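Local coordinates for protein BIM1 (Saccharomyces cerevisiae, PDB 2QJX), which binds microtubule plus ends as a member of the EB1 (MAPRE) family and is represented here by its calponin-homology domain, at residues Trp18-Leu23 / Ala38-Ile42; Leu50-Lys56 / Thr67-Ile71. One frame throughout, in Å; residues are numbered along the deposited sequence.

Interaction 1 of 2, residues Trp18-Leu23 / Ala38-Ile42; sequences WLNGLL and AYCQI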
loop_
_atom_site.group_PDB
_atom_site.type_symbol
_atom_site.label_atom_id
_atom_site.label_comp_id
_atom_site.label_asym_id
_atom_site.label_seq_id
_atom_site.Cartn_x
_atom_site.Cartn_y
_atom_site.Cartn_z
ATOM N N TRP A 18 -13.061 -0.133 -1.618
ATOM C CA TRP A 18 -12.610 -0.053 -0.228
ATOM C C TRP A 18 -11.345 0.787 -0.136
ATOM O O TRP A 18 -11.259 1.699 0.678
ATOM C CB TRP A 18 -12.307 -1.449 0.323
ATOM C CG TRP A 18 -11.585 -1.428 1.652
ATOM C CD1 TRP A 18 -12.122 -1.140 2.878
ATOM C CD2 TRP A 18 -10.194 -1.690 1.875
ATOM N NE1 TRP A 18 -11.150 -1.212 3.848
ATOM C CE2 TRP A 18 -9.958 -1.546 3.261
ATOM C CE3 TRP A 18 -9.121 -2.033 1.039
ATOM C CZ2 TRP A 18 -8.692 -1.737 3.832
ATOM C CZ3 TRP A 18 -7.864 -2.221 1.606
ATOM C CH2 TRP A 18 -7.663 -2.072 2.993
ATOM N N LEU A 19 -10.363 0.466 -0.975
ATOM C CA LEU A 19 -9.089 1.181 -0.983
ATOM C C LEU A 19 -9.238 2.663 -1.307
ATOM O O LEU A 19 -8.624 3.516 -0.661
ATOM C CB LEU A 19 -8.137 0.540 -1.998
ATOM C CG LEU A 19 -6.737 1.147 -2.094
ATOM C CD1 LEU A 19 -5.991 0.899 -0.796
ATOM C CD2 LEU A 19 -5.990 0.523 -3.270
ATOM N N ASN A 20 -10.042 2.972 -2.320
ATOM C CA ASN A 20 -10.236 4.359 -2.715
ATOM C C ASN A 20 -10.850 5.190 -1.600
ATOM O O ASN A 20 -10.481 6.346 -1.417
ATOM C CB ASN A 20 -11.108 4.455 -3.974
ATOM C CG ASN A 20 -10.350 4.093 -5.240
ATOM O OD1 ASN A 20 -9.125 4.230 -5.310
ATOM N ND2 ASN A 20 -11.079 3.646 -6.259
ATOM N N GLY A 21 -11.784 4.604 -0.860
ATOM C CA GLY A 21 -12.410 5.331 0.229
ATOM C C GLY A 21 -11.456 5.474 1.403
ATOM O O GLY A 21 -11.377 6.530 2.031
ATOM N N LEU A 22 -10.717 4.406 1.684
ATOM C CA LEU A 22 -9.766 4.387 2.789
ATOM C C LEU A 22 -8.665 5.428 2.648
ATOM O O LEU A 22 -8.364 6.151 3.595
ATOM C CB LEU A 22 -9.119 3.003 2.900
ATOM C CG LEU A 22 -8.071 2.831 4.005
ATOM C CD1 LEU A 22 -8.747 2.850 5.367
ATOM C CD2 LEU A 22 -7.329 1.522 3.810
ATOM N N LEU A 23 -8.059 5.503 1.466
ATOM C CA LEU A 23 -6.957 6.435 1.249
ATOM C C LEU A 23 -7.277 7.641 0.373
ATOM O O LEU A 23 -6.380 8.401 0.007
ATOM C CB LEU A 23 -5.765 5.680 0.653
ATOM C CG LEU A 23 -5.214 4.542 1.516
ATOM C CD1 LEU A 23 -4.029 3.899 0.829
ATOM C CD2 LEU A 23 -4.813 5.086 2.880
ATOM N N ALA A 38 0.351 2.707 -2.511
ATOM C CA ALA A 38 -0.836 2.441 -1.704
ATOM C C ALA A 38 -0.542 1.423 -0.603
ATOM O O ALA A 38 -1.014 1.571 0.525
ATOM C CB ALA A 38 -1.981 1.940 -2.593
ATOM N N TYR A 39 0.231 0.388 -0.928
ATOM C CA TYR A 39 0.579 -0.634 0.060
ATOM C C TYR A 39 1.277 0.018 1.251
ATOM O O TYR A 39 0.973 -0.284 2.409
ATOM C CB TYR A 39 1.506 -1.683 -0.563
ATOM C CG TYR A 39 0.882 -2.487 -1.682
ATOM C CD1 TYR A 39 1.680 -3.103 -2.646
ATOM C CD2 TYR A 39 -0.503 -2.632 -1.782
ATOM C CE1 TYR A 39 1.116 -3.837 -3.687
ATOM C CE2 TYR A 39 -1.079 -3.370 -2.817
ATOM C CZ TYR A 39 -0.263 -3.967 -3.767
ATOM O OH TYR A 39 -0.828 -4.680 -4.802
ATOM N N CYS A 40 2.224 0.905 0.960
ATOM C CA CYS A 40 2.949 1.603 2.012
ATOM C C CYS A 40 1.994 2.380 2.900
ATOM O O CYS A 40 2.090 2.313 4.122
ATOM C CB CYS A 40 3.960 2.593 1.422
ATOM S SG CYS A 40 5.467 1.845 0.785
ATOM N N GLN A 41 1.081 3.133 2.291
ATOM C CA GLN A 41 0.164 3.926 3.097
ATOM C C GLN A 41 -0.854 3.107 3.872
ATOM O O GLN A 41 -1.334 3.551 4.914
ATOM C CB GLN A 41 -0.546 4.996 2.266
ATOM C CG GLN A 41 -1.404 5.901 3.152
ATOM C CD GLN A 41 -1.645 7.269 2.573
ATOM O OE1 GLN A 41 -1.842 7.421 1.368
ATOM N NE2 GLN A 41 -1.653 8.280 3.435
ATOM N N ILE A 42 -1.206 1.924 3.381
ATOM C CA ILE A 42 -2.135 1.100 4.145
ATOM C C ILE A 42 -1.396 0.750 5.436
ATOM O O ILE A 42 -1.963 0.799 6.531
ATOM C CB ILE A 42 -2.508 -0.202 3.413
ATOM C CG1 ILE A 42 -3.404 0.120 2.216
ATOM C CG2 ILE A 42 -3.240 -1.146 4.363
ATOM C CD1 ILE A 42 -3.846 -1.101 1.445
#
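In the all-helical core of the calponin-homology domain, helix 12-23 packs against helix 37-47 through W18, L19, L22 and L23 on one side and A38, Q41 and I42 on the other. The contact is buried and apolar, with no hydrogen bond across it. The axes of the two short segments come within 11.3 Å at an angle of 60°, so side chains fill the gap between the backbones.

I42 is the centre of one half. Its CD1 lies 3.7 Å from L19 CD1, and the two side chains meet at about a right angle. The same I42 CD1 approaches the indole obliquely, 4.2 Å from W18 CZ3. L22 reaches I42 less closely. Its CD2 sits instead over a face of the W18 ring, 3.4 Å above the plane and toward the rim, an i, i+4 contact within helix 12-23.

L23 fills the other half. Its CG stands anti to the carbonyl carbon (chi1 -60°), and both methyls face helix 37-47. CD2 of L23 packs 3.5 Å from Q41 CG, the two side chains running past each other in opposite directions. CD1 of L23 lies 4.1 Å from I42 CG1 and also touches the A38 carbonyl oxygen. A38 is small, and its CB meets L19 CD2 at 4.3 Å.

The buried Q41 amide turns to the C-terminal end of this fragment: OE1 accepts from R124, and NE2 bonds to Y118 and P120. R124 also binds the L23 carbonyl, joining both helices. Helix 95-112 closes the W18 side, where W109 meets the indole edge-to-face and L102 touches I42, while P120 of helix 120-123 packs on L23.

Interaction 2 of 2, residues Leu50-Lys56 / Thr67-Ile71; sequences LPMNRVK and TNYKI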
loop_
_atom_site.group_PDB
_atom_site.type_symbol
_atom_site.label_atom_id
_atom_site.label_comp_id
_atom_site.label_asym_id
_atom_site.label_seq_id
_atom_site.Cartn_x
_atom_site.Cartn_y
_atom_site.Cartn_z
ATOM N N LEU A 50 5.676 5.020 8.904
ATOM C CA LEU A 50 6.231 4.911 7.560
ATOM C C LEU A 50 6.778 6.271 7.129
ATOM O O LEU A 50 6.229 7.311 7.490
ATOM C CB LEU A 50 5.148 4.479 6.568
ATOM C CG LEU A 50 4.716 3.014 6.473
ATOM C CD1 LEU A 50 5.790 2.240 5.729
ATOM C CD2 LEU A 50 4.459 2.430 7.861
ATOM N N PRO A 51 7.880 6.278 6.365
ATOM C CA PRO A 51 8.493 7.520 5.880
ATOM C C PRO A 51 7.705 7.993 4.659
ATOM O O PRO A 51 8.185 7.944 3.529
ATOM C CB PRO A 51 9.907 7.086 5.538
ATOM C CG PRO A 51 9.716 5.679 5.074
ATOM C CD PRO A 51 8.750 5.120 6.089
HETATM N N MSE A 52 6.482 8.446 4.907
HETATM C CA MSE A 52 5.598 8.887 3.843
HETATM C C MSE A 52 6.183 9.922 2.893
HETATM O O MSE A 52 5.921 9.864 1.696
HETATM C CB MSE A 52 4.281 9.395 4.434
HETATM C CG MSE A 52 3.427 8.292 5.071
HETATM SE SE MSE A 52 2.947 6.833 3.853
HETATM C CE MSE A 52 1.840 7.843 2.624
ATOM N N ASN A 53 6.980 10.856 3.411
ATOM C CA ASN A 53 7.567 11.878 2.552
ATOM C C ASN A 53 8.472 11.263 1.494
ATOM O O ASN A 53 8.704 11.857 0.442
ATOM C CB ASN A 53 8.415 12.868 3.359
ATOM C CG ASN A 53 7.620 13.641 4.381
ATOM O OD1 ASN A 53 6.398 13.751 4.295
ATOM N ND2 ASN A 53 8.321 14.211 5.354
ATOM N N ARG A 54 8.986 10.071 1.776
ATOM C CA ARG A 54 9.909 9.418 0.853
ATOM C C ARG A 54 9.264 8.375 -0.051
ATOM O O ARG A 54 9.909 7.818 -0.951
ATOM C CB ARG A 54 11.076 8.831 1.657
ATOM C CG ARG A 54 11.967 9.922 2.261
ATOM C CD ARG A 54 12.913 9.375 3.318
ATOM N NE ARG A 54 12.454 9.706 4.664
ATOM C CZ ARG A 54 12.706 8.968 5.744
ATOM N NH1 ARG A 54 13.414 7.854 5.637
ATOM N NH2 ARG A 54 12.237 9.338 6.928
ATOM N N VAL A 55 7.985 8.120 0.188
ATOM C CA VAL A 55 7.231 7.189 -0.634
ATOM C C VAL A 55 6.865 7.970 -1.890
ATOM O O VAL A 55 6.348 9.083 -1.798
ATOM C CB VAL A 55 5.934 6.740 0.077
ATOM C CG1 VAL A 55 5.056 5.933 -0.882
ATOM C CG2 VAL A 55 6.280 5.913 1.303
ATOM N N LYS A 56 7.166 7.411 -3.057
ATOM C CA LYS A 56 6.840 8.067 -4.319
ATOM C C LYS A 56 5.391 7.703 -4.585
ATOM O O LYS A 56 5.087 6.731 -5.284
ATOM C CB LYS A 56 7.743 7.549 -5.442
ATOM C CG LYS A 56 9.230 7.752 -5.171
ATOM C CD LYS A 56 9.550 9.221 -4.943
ATOM C CE LYS A 56 10.965 9.420 -4.430
ATOM N NZ LYS A 56 11.210 10.836 -4.027
ATOM N N THR A 67 11.721 1.811 -4.744
ATOM C CA THR A 67 11.914 2.524 -3.486
ATOM C C THR A 67 10.717 2.295 -2.573
ATOM O O THR A 67 10.871 2.108 -1.364
ATOM C CB THR A 67 12.078 4.041 -3.724
ATOM O OG1 THR A 67 13.362 4.292 -4.306
ATOM C CG2 THR A 67 11.959 4.815 -2.414
ATOM N N ASN A 68 9.520 2.308 -3.151
ATOM C CA ASN A 68 8.321 2.088 -2.355
ATOM C C ASN A 68 8.348 0.699 -1.746
ATOM O O ASN A 68 8.018 0.517 -0.575
ATOM C CB ASN A 68 7.064 2.258 -3.208
ATOM C CG ASN A 68 6.902 3.671 -3.716
ATOM O OD1 ASN A 68 7.473 4.607 -3.155
ATOM N ND2 ASN A 68 6.109 3.839 -4.768
ATOM N N TYR A 69 8.755 -0.284 -2.535
ATOM C CA TYR A 69 8.811 -1.645 -2.030
ATOM C C TYR A 69 9.891 -1.847 -0.969
ATOM O O TYR A 69 9.720 -2.648 -0.052
ATOM C CB TYR A 69 8.980 -2.632 -3.188
ATOM C CG TYR A 69 7.680 -2.873 -3.912
ATOM C CD1 TYR A 69 7.445 -2.340 -5.180
ATOM C CD2 TYR A 69 6.653 -3.586 -3.297
ATOM C CE1 TYR A 69 6.214 -2.508 -5.810
ATOM C CE2 TYR A 69 5.422 -3.760 -3.917
ATOM C CZ TYR A 69 5.208 -3.218 -5.169
ATOM O OH TYR A 69 3.979 -3.378 -5.765
ATOM N N LYS A 70 10.996 -1.122 -1.066
ATOM C CA LYS A 70 12.029 -1.264 -0.052
ATOM C C LYS A 70 11.516 -0.654 1.255
ATOM O O LYS A 70 11.815 -1.146 2.346
ATOM C CB LYS A 70 13.329 -0.610 -0.527
ATOM C CG LYS A 70 13.974 -1.433 -1.639
ATOM C CD LYS A 70 15.326 -0.915 -2.093
ATOM C CE LYS A 70 15.929 -1.873 -3.122
ATOM N NZ LYS A 70 17.174 -1.350 -3.753
ATOM N N ILE A 71 10.719 0.402 1.137
ATOM C CA ILE A 71 10.126 1.047 2.307
ATOM C C ILE A 71 9.104 0.085 2.909
ATOM O O ILE A 71 9.026 -0.059 4.129
ATOM C CB ILE A 71 9.424 2.375 1.921
ATOM C CG1 ILE A 71 10.476 3.450 1.627
ATOM C CG2 ILE A 71 8.493 2.835 3.054
ATOM C CD1 ILE A 71 9.916 4.730 0.982
#
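Two hydrogen bonds from the N68 side chain hold the backbone of K56 against helix 62-78. The K56 amide N donates to N68 OD1 at 2.8 Å, in the plane of the N68 side-chain carbonyl, on a lone pair of OD1. N68 ND2 returns a bond to the K56 carbonyl oxygen at 3.1 Å. This second bond is fairly straight (157° at the hydrogen), but ND2 lies above the K56 carbonyl plane. One primary amide thus grips both polar backbone atoms of a single residue. ND2 also donates to T35 O, which helps fix the rotation of the amide. Replacing N68 with a leucine would probably leave the K56 amide and carbonyl without these mates and free this end of the loop to shift.

The apolar contacts gather on I71, whose branches divide the work. With CG2 anti to the backbone N and CG1 anti to the carbonyl carbon (chi1 -74°), the two methyls reach different parts of the loop. CG2 of I71 meets the proline ring at P51 CG, 3.7 Å away, and L50 CD1 at 3.8 Å. CD1 of I71 extends to V55 CG2, also at 3.8 Å, and lies 3.6 Å from the R54 carbonyl oxygen. T67 CG2 touches that oxygen too. V55 CG1 packs beside N68 OD1.

The R54 guanidinium lies flat over P51 CB within the loop. P51 centres an inverse gamma turn, and residues 52-54 form a short 3-10 segment. This is the long connection between helices 37-47 and 62-78 of the calponin-homology fold, held to helix 62-78 by an asparagine side chain bonded to both backbone polar atoms of one residue.

Interactions 1 and 2 lie in one calponin-homology domain, with centres about 14 Å apart. They come in series along the chain: helix 12-23 meets helix 37-47 first, then the loop that follows packs on helix 62-78. Interaction 1 is the more central, and interaction 2 lies further out. Residues 38-42 connect them, because C40 touches N68 and Y39 touches Y69, while Q41 packs on M52. Helix 37-47 is therefore covered by different helices on different faces. R124 bonds to L23 and Q41, R127 to M52 and V55, so the end of the fragment ties into both contacts.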